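Local coordinates for protein farnesyl diphosphate synthase (Rhodobacter capsulatus, PDB 3M0G) that probably extends farnesyl diphosphate with isopentenyl diphosphate to make geranylgeranyl diphosphate, using magnesium, in the route to carotenoids, at residues A20-L25 with D112-L117; A49-A54 with A274-A279; A205-L210 with A261-A266; F212-D217 with S254-L259. All blocks are in the same frame, centred on the assembly; numbering follows the deposited sequence.

Contact 1 (A20-L25 with D112-L117); sequences AAIGRL and DALQTL
Ile22 turns CG1 away from its carbonyl carbon (chi1 -71°) and runs straight on to CD1 (chi2 168°), while Leu117 swings CG opposite its own backbone N (chi1 -169°); together these settings aim the two side chains at each other. CG1 of Ile22 meets CD2 of Leu117 at 3.7 Å, the shortest approach here, and the two chains cross at about a right angle, so that the methyl meets the flank of the isoleucine. Beyond it, CD1 of Ile22 reaches back one turn of the partner helix and lies 4.4 Å from CD2 of Leu114, a looser touch. Leu117 gives up far more surface than any other residue: its branched end is aimed between Ile22, Ala21 and Leu25, the last two lying just beyond direct contact. All the touching groups are aliphatic and buried, so this is a small hydrophobic join of about 155 Å². Away from the contact, at the exposed surface, Arg24 folds back: its NE donates to Ala20 O, four residues earlier, at 3.2 Å from above the carbonyl plane. This is apolar helix-to-helix packing in the all-helical prenyl synthase fold, tying the amino-terminal helix 3-23 to a helix that faces the second subunit. There, Asp112 OD2 bonds His80 ND1 of the second subunit and Thr116 packs on its Gly145. Within the chain, helices 29-37 and 60-81 flank the contact, the first through Arg31 and Ala35 on Ile22 and Met34 on Leu25, the second through Tyr76 on Leu114.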
# COMPACT_ATOMS: atom_id res chain seq x y z
N ALA B 20 4.51 15.66 -11.96
CA ALA B 20 4.00 15.02 -13.17
C ALA B 20 3.27 13.69 -12.89
O ALA B 20 2.18 13.46 -13.41
CB ALA B 20 5.13 14.83 -14.21
N ALA B 21 3.88 12.83 -12.07
CA ALA B 21 3.35 11.50 -11.76
C ALA B 21 1.95 11.59 -11.16
O ALA B 21 1.04 10.87 -11.57
CB ALA B 21 4.28 10.75 -10.82
N ILE B 22 1.79 12.51 -10.21
CA ILE B 22 0.52 12.73 -9.51
C ILE B 22 -0.47 13.48 -10.42
O ILE B 22 -1.68 13.31 -10.30
CB ILE B 22 0.77 13.51 -8.18
CG1 ILE B 22 1.46 12.59 -7.16
CG2 ILE B 22 -0.51 14.10 -7.65
CD1 ILE B 22 2.01 13.28 -5.92
N GLY B 23 0.08 14.29 -11.32
CA GLY B 23 -0.71 15.12 -12.23
C GLY B 23 -1.65 14.35 -13.14
O GLY B 23 -2.72 14.85 -13.50
N ARG B 24 -1.27 13.12 -13.51
CA ARG B 24 -2.10 12.34 -14.43
C ARG B 24 -3.27 11.63 -13.75
O ARG B 24 -4.17 11.12 -14.41
CB ARG B 24 -1.26 11.39 -15.30
CG ARG B 24 -0.40 10.40 -14.56
CD ARG B 24 0.79 9.98 -15.42
NE ARG B 24 1.95 10.84 -15.18
CZ ARG B 24 3.21 10.51 -15.46
NH1 ARG B 24 3.49 9.34 -16.02
NH2 ARG B 24 4.19 11.36 -15.18
N LEU B 25 -3.28 11.62 -12.41
CA LEU B 25 -4.42 11.13 -11.64
C LEU B 25 -5.63 12.06 -11.82
O LEU B 25 -5.46 13.23 -12.17
CB LEU B 25 -4.03 11.02 -10.16
CG LEU B 25 -2.77 10.18 -9.82
CD1 LEU B 25 -2.45 10.25 -8.33
CD2 LEU B 25 -2.88 8.72 -10.28
N ASP B 112 -3.39 6.63 1.86
CA ASP B 112 -3.74 5.34 1.27
C ASP B 112 -3.34 5.29 -0.21
O ASP B 112 -2.74 4.32 -0.68
CB ASP B 112 -5.21 5.00 1.47
CG ASP B 112 -5.56 4.60 2.90
OD1 ASP B 112 -4.67 4.34 3.76
OD2 ASP B 112 -6.76 4.53 3.17
N ALA B 113 -3.64 6.37 -0.95
CA ALA B 113 -3.37 6.39 -2.39
C ALA B 113 -1.91 6.68 -2.69
O ALA B 113 -1.40 6.33 -3.76
CB ALA B 113 -4.30 7.39 -3.08
N LEU B 114 -1.22 7.33 -1.75
CA LEU B 114 0.19 7.53 -1.95
C LEU B 114 0.95 6.21 -1.78
O LEU B 114 1.94 5.99 -2.46
CB LEU B 114 0.75 8.61 -1.02
CG LEU B 114 0.50 10.03 -1.53
CD1 LEU B 114 0.63 10.99 -0.34
CD2 LEU B 114 1.47 10.39 -2.64
N GLN B 115 0.47 5.33 -0.90
CA GLN B 115 1.10 4.00 -0.78
C GLN B 115 0.84 3.15 -2.02
O GLN B 115 1.73 2.43 -2.49
CB GLN B 115 0.66 3.26 0.49
CG GLN B 115 1.08 1.77 0.43
CD GLN B 115 0.91 0.99 1.71
OE1 GLN B 115 1.48 -0.11 1.85
NE2 GLN B 115 0.15 1.53 2.65
N THR B 116 -0.37 3.27 -2.56
CA THR B 116 -0.74 2.61 -3.81
C THR B 116 0.08 3.17 -4.97
O THR B 116 0.53 2.42 -5.83
CB THR B 116 -2.26 2.81 -4.13
OG1 THR B 116 -3.05 2.43 -3.00
CG2 THR B 116 -2.66 1.93 -5.30
N LEU B 117 0.27 4.48 -4.99
CA LEU B 117 1.11 5.11 -6.02
C LEU B 117 2.55 4.59 -6.00
O LEU B 117 3.12 4.32 -7.08
CB LEU B 117 1.09 6.65 -5.89
CG LEU B 117 1.73 7.45 -7.04
CD1 LEU B 117 0.96 7.22 -8.36
CD2 LEU B 117 1.71 8.94 -6.72

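Contact 2 (A49-A54 with A274-A279); sequences AIESAA and ASTLRA. Unlike the reference sequence in segment 274-279: Ser275 (reference Ala).
Glu51 offers two quite different parts of its side chain to the start of helix 275-285. Its CB lies 3.7 Å from Leu277 CD2, an aliphatic touch close to the backbone, whereas OE1 ends 3.3 Å from the methyl CG2 of Thr276. A bend at chi2 (-49°) brings the carboxylate of Glu51 to the threonine, whose side chain it crosses at about a right angle. In Thr276, OG1 lies beside the backbone N (chi1 -59°), which leaves CG2 anti to that N and facing the oxygen. The carboxylate finds its charge partner elsewhere: OE2 of Glu51 forms a salt bridge with Arg6 NH1 of helix 3-23, which probably fixes the rotation of the group. In Leu277, CD1 takes the extended position (chi2 -175°), and the other branch, CD2, is the one that meets Glu51. The CA atoms of Glu51 and Leu277 are 7.0 Å apart, a spacing bridged by these side chains. The contact joins the carboxy-terminal helix to helix 44-55 in the all-helical prenyl synthase fold. Helix 44-55 packs between several neighbours: Leu277 also lies on Leu48 and Ile55, Ile50 turns to Val10 of helix 3-23 and Ala67 of helix 60-81, and Ser52 OG bonds Gly190 N of helix 168-194.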
# COMPACT_ATOMS: atom_id res chain seq x y z
N ALA B 49 18.47 5.97 -3.57
CA ALA B 49 18.04 5.09 -4.64
C ALA B 49 18.83 5.44 -5.89
O ALA B 49 19.43 4.56 -6.52
CB ALA B 49 16.54 5.26 -4.91
N ILE B 50 18.83 6.72 -6.22
CA ILE B 50 19.53 7.20 -7.43
C ILE B 50 21.04 7.00 -7.34
O ILE B 50 21.73 6.76 -8.37
CB ILE B 50 19.20 8.69 -7.70
CG1 ILE B 50 17.74 8.81 -8.19
CG2 ILE B 50 20.16 9.28 -8.75
CD1 ILE B 50 17.11 10.22 -8.05
N GLU B 51 21.57 7.18 -6.14
CA GLU B 51 23.00 7.10 -5.93
C GLU B 51 23.47 5.66 -5.95
O GLU B 51 24.54 5.36 -6.45
CB GLU B 51 23.40 7.80 -4.64
CG GLU B 51 23.15 9.31 -4.64
CD GLU B 51 23.67 10.01 -5.87
OE1 GLU B 51 24.91 10.14 -6.03
OE2 GLU B 51 22.83 10.46 -6.69
N SER B 52 22.65 4.76 -5.42
CA SER B 52 23.00 3.35 -5.39
C SER B 52 22.81 2.73 -6.76
O SER B 52 23.48 1.76 -7.09
CB SER B 52 22.18 2.61 -4.33
OG SER B 52 20.79 2.65 -4.61
N ALA B 53 21.91 3.30 -7.57
CA ALA B 53 21.76 2.88 -8.97
C ALA B 53 22.99 3.30 -9.76
O ALA B 53 23.56 2.49 -10.51
CB ALA B 53 20.50 3.47 -9.59
N ALA B 54 23.42 4.54 -9.54
CA ALA B 54 24.62 5.07 -10.19
C ALA B 54 25.86 4.20 -10.00
O ALA B 54 26.64 4.02 -10.94
CB ALA B 54 24.88 6.48 -9.69
N ALA B 274 32.16 4.56 -4.22
CA ALA B 274 31.33 4.70 -3.01
C ALA B 274 31.41 6.07 -2.32
O ALA B 274 30.70 6.34 -1.35
CB ALA B 274 31.65 3.59 -2.02
N SER B 275 32.27 6.96 -2.84
CA SER B 275 32.57 8.23 -2.15
C SER B 275 31.37 9.15 -1.97
O SER B 275 31.23 9.80 -0.94
CB SER B 275 33.72 8.96 -2.88
OG SER B 275 33.37 9.22 -4.22
N THR B 276 30.45 9.20 -2.94
CA THR B 276 29.25 10.00 -2.78
C THR B 276 28.33 9.42 -1.68
O THR B 276 27.81 10.16 -0.86
CB THR B 276 28.50 10.19 -4.12
OG1 THR B 276 29.38 10.82 -5.05
CG2 THR B 276 27.27 11.07 -3.95
N LEU B 277 28.19 8.10 -1.63
CA LEU B 277 27.45 7.47 -0.52
C LEU B 277 28.13 7.57 0.85
O LEU B 277 27.45 7.67 1.87
CB LEU B 277 27.12 6.01 -0.82
CG LEU B 277 26.03 5.70 -1.86
CD1 LEU B 277 25.75 4.22 -1.93
CD2 LEU B 277 24.77 6.44 -1.54
N ARG B 278 29.46 7.50 0.87
CA ARG B 278 30.22 7.73 2.09
C ARG B 278 29.99 9.16 2.61
O ARG B 278 29.79 9.36 3.79
CB ARG B 278 31.72 7.42 1.90
CG ARG B 278 32.00 5.92 1.76
CD ARG B 278 33.47 5.58 1.46
NE ARG B 278 33.78 4.22 1.92
CZ ARG B 278 34.80 3.47 1.51
NH1 ARG B 278 35.65 3.93 0.60
NH2 ARG B 278 34.96 2.25 2.02
N ALA B 279 29.97 10.14 1.71
CA ALA B 279 29.72 11.54 2.10
C ALA B 279 28.30 11.74 2.64
O ALA B 279 28.09 12.49 3.61
CB ALA B 279 30.03 12.50 0.92

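Contact 3 (A205-L210 with A261-A266); sequences ATALGL and AEAEAA
Ala263 and Ala207 meet methyl to methyl, CB to CB at 3.7 Å, and supply most of the area buried in this contact. With only methyl groups between them the backbones come very close: the two CA atoms are 5.1 Å apart, and the axes of the two segments pass at 7.8 Å, running nearly antiparallel at 157°. Each methyl also bears on the opposing main chain. CB of Ala207 lies 3.6 Å from Ala263 N, and CB of Ala263 sits 4.0 Å from Leu208 N, a reciprocal fit in which each methyl rests against a main-chain N of the facing segment. Glu262, third in buried area, adds just the root of its side chain: its CB is 4.0 Å from Ala207 CB, after which a bend at chi2 (-91°) carries the carboxylate away to the exposed edge. The interface is therefore aliphatic and main-chain in character, with the acid bordering it. Helices 199-219 and 249-265 form this antiparallel pair within the all-helical prenyl synthase fold. Tyr204, earlier on helix 199-219, also packs on Ala263; Leu208 points to Ala281 and Val284 of helix 275-285, and Ala205 faces Ser184 and Ala187 of helix 168-194.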
# COMPACT_ATOMS: atom_id res chain seq x y z
N ALA B 205 23.28 0.56 4.93
CA ALA B 205 21.98 1.12 5.31
C ALA B 205 21.59 0.84 6.77
O ALA B 205 21.02 1.70 7.43
CB ALA B 205 20.92 0.59 4.35
N THR B 206 21.90 -0.36 7.25
CA THR B 206 21.69 -0.75 8.64
C THR B 206 22.45 0.22 9.56
O THR B 206 21.89 0.72 10.55
CB THR B 206 22.19 -2.22 8.90
OG1 THR B 206 21.54 -3.12 7.99
CG2 THR B 206 21.92 -2.66 10.33
N ALA B 207 23.71 0.53 9.22
CA ALA B 207 24.51 1.48 10.01
C ALA B 207 24.04 2.93 9.83
O ALA B 207 23.87 3.64 10.83
CB ALA B 207 25.99 1.35 9.71
N LEU B 208 23.82 3.34 8.58
CA LEU B 208 23.27 4.66 8.25
C LEU B 208 21.91 4.96 8.92
O LEU B 208 21.69 6.08 9.41
CB LEU B 208 23.17 4.85 6.73
CG LEU B 208 22.54 6.16 6.21
CD1 LEU B 208 23.29 7.38 6.73
CD2 LEU B 208 22.45 6.21 4.68
N GLY B 209 21.02 3.97 8.93
CA GLY B 209 19.70 4.14 9.48
C GLY B 209 19.72 4.43 10.97
O GLY B 209 18.99 5.30 11.46
N LEU B 210 20.56 3.71 11.70
CA LEU B 210 20.71 3.98 13.12
C LEU B 210 21.44 5.31 13.40
O LEU B 210 21.03 6.05 14.29
CB LEU B 210 21.36 2.80 13.83
CG LEU B 210 21.51 2.87 15.36
CD1 LEU B 210 20.22 3.25 16.05
CD2 LEU B 210 22.05 1.53 15.87
N ALA B 261 31.11 5.28 10.32
CA ALA B 261 32.35 4.62 9.90
C ALA B 261 32.06 3.17 9.51
O ALA B 261 32.67 2.64 8.60
CB ALA B 261 33.42 4.70 11.00
N GLU B 262 31.09 2.55 10.19
CA GLU B 262 30.70 1.18 9.85
C GLU B 262 30.01 1.16 8.48
O GLU B 262 30.21 0.23 7.70
CB GLU B 262 29.74 0.58 10.89
CG GLU B 262 30.22 0.63 12.34
CD GLU B 262 31.00 -0.60 12.78
OE1 GLU B 262 32.08 -0.87 12.21
OE2 GLU B 262 30.55 -1.29 13.73
N ALA B 263 29.21 2.20 8.22
CA ALA B 263 28.49 2.34 6.96
C ALA B 263 29.45 2.57 5.80
O ALA B 263 29.26 2.02 4.73
CB ALA B 263 27.49 3.47 7.04
N GLU B 264 30.47 3.39 6.03
CA GLU B 264 31.51 3.67 5.03
C GLU B 264 32.33 2.43 4.71
O GLU B 264 32.74 2.24 3.56
CB GLU B 264 32.48 4.74 5.52
CG GLU B 264 31.97 6.16 5.46
CD GLU B 264 33.00 7.14 5.97
OE1 GLU B 264 33.14 7.28 7.20
OE2 GLU B 264 33.69 7.75 5.14
N ALA B 265 32.60 1.62 5.73
CA ALA B 265 33.40 0.40 5.58
C ALA B 265 32.61 -0.66 4.79
O ALA B 265 33.18 -1.41 4.01
CB ALA B 265 33.83 -0.15 6.95
N ALA B 266 31.29 -0.69 5.00
CA ALA B 266 30.42 -1.61 4.24
C ALA B 266 30.54 -1.45 2.72
O ALA B 266 30.23 -2.39 1.97
CB ALA B 266 28.97 -1.46 4.68

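Contact 4 (F212-D217 with S254-L259); sequences FQIADD and SRAADL. Unlike the reference sequence in segment 254-259: Ser254 (reference Ala).
Leu259 N donates to Arg255 O at 3.0 Å, a helical bond that sets these residues one turn apart, both on the side of helix 249-265 that receives Ile214. The isoleucine supplies nearly half of the buried area. Extended at chi2 (171°), it pushes CD1 into the groove between the two side chains, 3.7 Å from Leu259 CD1 and 3.8 Å from Arg255 CG. Its other branch, CG2, rests on Ala256 CB at 3.9 Å, and the small alanine lets the CA atoms of Ile214 and Ala256 approach to 6.1 Å. Ile214 and Leu259 cross nearly perpendicularly. Arg255 lends only its aliphatic root: it bends at chi2 (72°) and carries the guanidinium away from Ile214, with Leu259 CD2 3.8 Å above one face of that group, toward its rim. Segment 212-217, on helix 199-219, carries the start of the second aspartate-rich DDxxD motif of prenyl synthases, Asp216 and Asp217, which in relatives binds the allylic diphosphate through magnesium. Both aspartates lie on other sides of the helix than Ile214, so the apolar side packs on helix 249-265 while the motif faces elsewhere. Asp216 OD2 sits 3.4 Å above the Phe212 ring, toward its rim, and Asp217 OD2 accepts a hydrogen bond from Phe243 N. The axes of the two segments pass at 9.1 Å and run almost antiparallel, at 152°. Phe243 of helix 243-247 also packs on Ile214, and Ile285 of helix 275-285 touches Ala215 and Ala256.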
# COMPACT_ATOMS: atom_id res chain seq x y z
N PHE B 212 21.19 7.85 11.53
CA PHE B 212 20.15 8.82 11.16
C PHE B 212 19.27 9.17 12.36
O PHE B 212 19.08 10.34 12.69
CB PHE B 212 19.30 8.25 10.01
CG PHE B 212 18.09 9.07 9.65
CD1 PHE B 212 16.86 8.84 10.27
CD2 PHE B 212 18.15 10.04 8.67
CE1 PHE B 212 15.73 9.60 9.92
CE2 PHE B 212 17.03 10.79 8.31
CZ PHE B 212 15.83 10.58 8.94
N GLN B 213 18.75 8.15 13.02
CA GLN B 213 17.85 8.36 14.14
C GLN B 213 18.55 8.97 15.35
O GLN B 213 18.03 9.91 15.97
CB GLN B 213 17.15 7.08 14.52
CG GLN B 213 16.09 7.31 15.59
CD GLN B 213 14.99 8.24 15.13
OE1 GLN B 213 14.44 8.08 14.02
NE2 GLN B 213 14.64 9.20 15.97
N ILE B 214 19.74 8.44 15.67
CA ILE B 214 20.60 9.04 16.71
C ILE B 214 20.84 10.55 16.48
O ILE B 214 20.64 11.36 17.39
CB ILE B 214 21.92 8.23 16.91
CG1 ILE B 214 21.59 6.77 17.26
CG2 ILE B 214 22.78 8.85 18.01
CD1 ILE B 214 22.77 5.80 17.27
N ALA B 215 21.24 10.92 15.26
CA ALA B 215 21.40 12.34 14.90
C ALA B 215 20.16 13.19 15.14
O ALA B 215 20.26 14.24 15.78
CB ALA B 215 21.90 12.48 13.45
N ASP B 216 19.01 12.73 14.63
CA ASP B 216 17.67 13.31 14.94
C ASP B 216 17.48 13.64 16.42
O ASP B 216 17.02 14.73 16.77
CB ASP B 216 16.54 12.36 14.50
CG ASP B 216 15.85 12.78 13.21
OD1 ASP B 216 15.03 13.72 13.23
OD2 ASP B 216 16.10 12.13 12.17
N ASP B 217 17.82 12.68 17.28
CA ASP B 217 17.62 12.81 18.73
C ASP B 217 18.53 13.88 19.35
O ASP B 217 18.11 14.64 20.23
CB ASP B 217 17.85 11.46 19.43
CG ASP B 217 16.60 10.59 19.44
OD1 ASP B 217 15.56 11.00 18.89
OD2 ASP B 217 16.66 9.48 20.00
N SER B 254 29.08 9.94 19.85
CA SER B 254 30.14 8.98 19.58
C SER B 254 29.58 7.75 18.85
O SER B 254 30.21 7.27 17.94
CB SER B 254 30.86 8.58 20.87
OG SER B 254 31.83 7.58 20.65
N ARG B 255 28.41 7.26 19.26
CA ARG B 255 27.77 6.12 18.60
C ARG B 255 27.45 6.44 17.13
O ARG B 255 27.72 5.64 16.24
CB ARG B 255 26.50 5.70 19.36
CG ARG B 255 25.85 4.37 18.90
CD ARG B 255 26.70 3.16 19.33
NE ARG B 255 26.13 1.89 18.89
CZ ARG B 255 26.75 0.99 18.14
NH1 ARG B 255 27.99 1.19 17.70
NH2 ARG B 255 26.11 -0.14 17.83
N ALA B 256 26.88 7.62 16.90
CA ALA B 256 26.50 8.05 15.57
C ALA B 256 27.71 8.09 14.63
O ALA B 256 27.60 7.70 13.47
CB ALA B 256 25.81 9.42 15.63
N ALA B 257 28.86 8.52 15.14
CA ALA B 257 30.06 8.63 14.31
C ALA B 257 30.67 7.24 14.04
O ALA B 257 31.12 6.98 12.94
CB ALA B 257 31.09 9.55 14.96
N ASP B 258 30.64 6.36 15.04
CA ASP B 258 31.08 4.98 14.85
C ASP B 258 30.22 4.20 13.83
O ASP B 258 30.75 3.38 13.09
CB ASP B 258 31.11 4.23 16.18
CG ASP B 258 32.29 4.62 17.08
OD1 ASP B 258 33.04 5.58 16.75
OD2 ASP B 258 32.47 3.97 18.13
N LEU B 259 28.92 4.46 13.80
CA LEU B 259 28.01 3.80 12.84
C LEU B 259 28.22 4.32 11.42
O LEU B 259 28.12 3.56 10.46
CB LEU B 259 26.55 3.92 13.27
CG LEU B 259 26.11 3.12 14.49
CD1 LEU B 259 24.80 3.68 14.97
CD2 LEU B 259 26.01 1.61 14.20

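How the contacts relate
Contacts 3 and 4 are two neighbouring parts of one helix pair, 199-219 with 249-265, their centres 10 Å apart; they touch where Leu210 CG packs on Leu259 CD1 at 3.4 Å. Along the chain, contact 4 falls within the span of contact 3, and both within that of contact 2, which brings helix 275-285 back to helix 44-55. Contact 2 joins contact 3 through a probable hydrogen bond, Arg278 NH2 to Glu264 O. Contact 1 lies across the chain's centre from contacts 3 and 4, about 32 and 33 Å away between centres, on the dimer side. The spans of contacts 1 and 2 overlap along the chain, so both tie early helices to later ones in one helical domain.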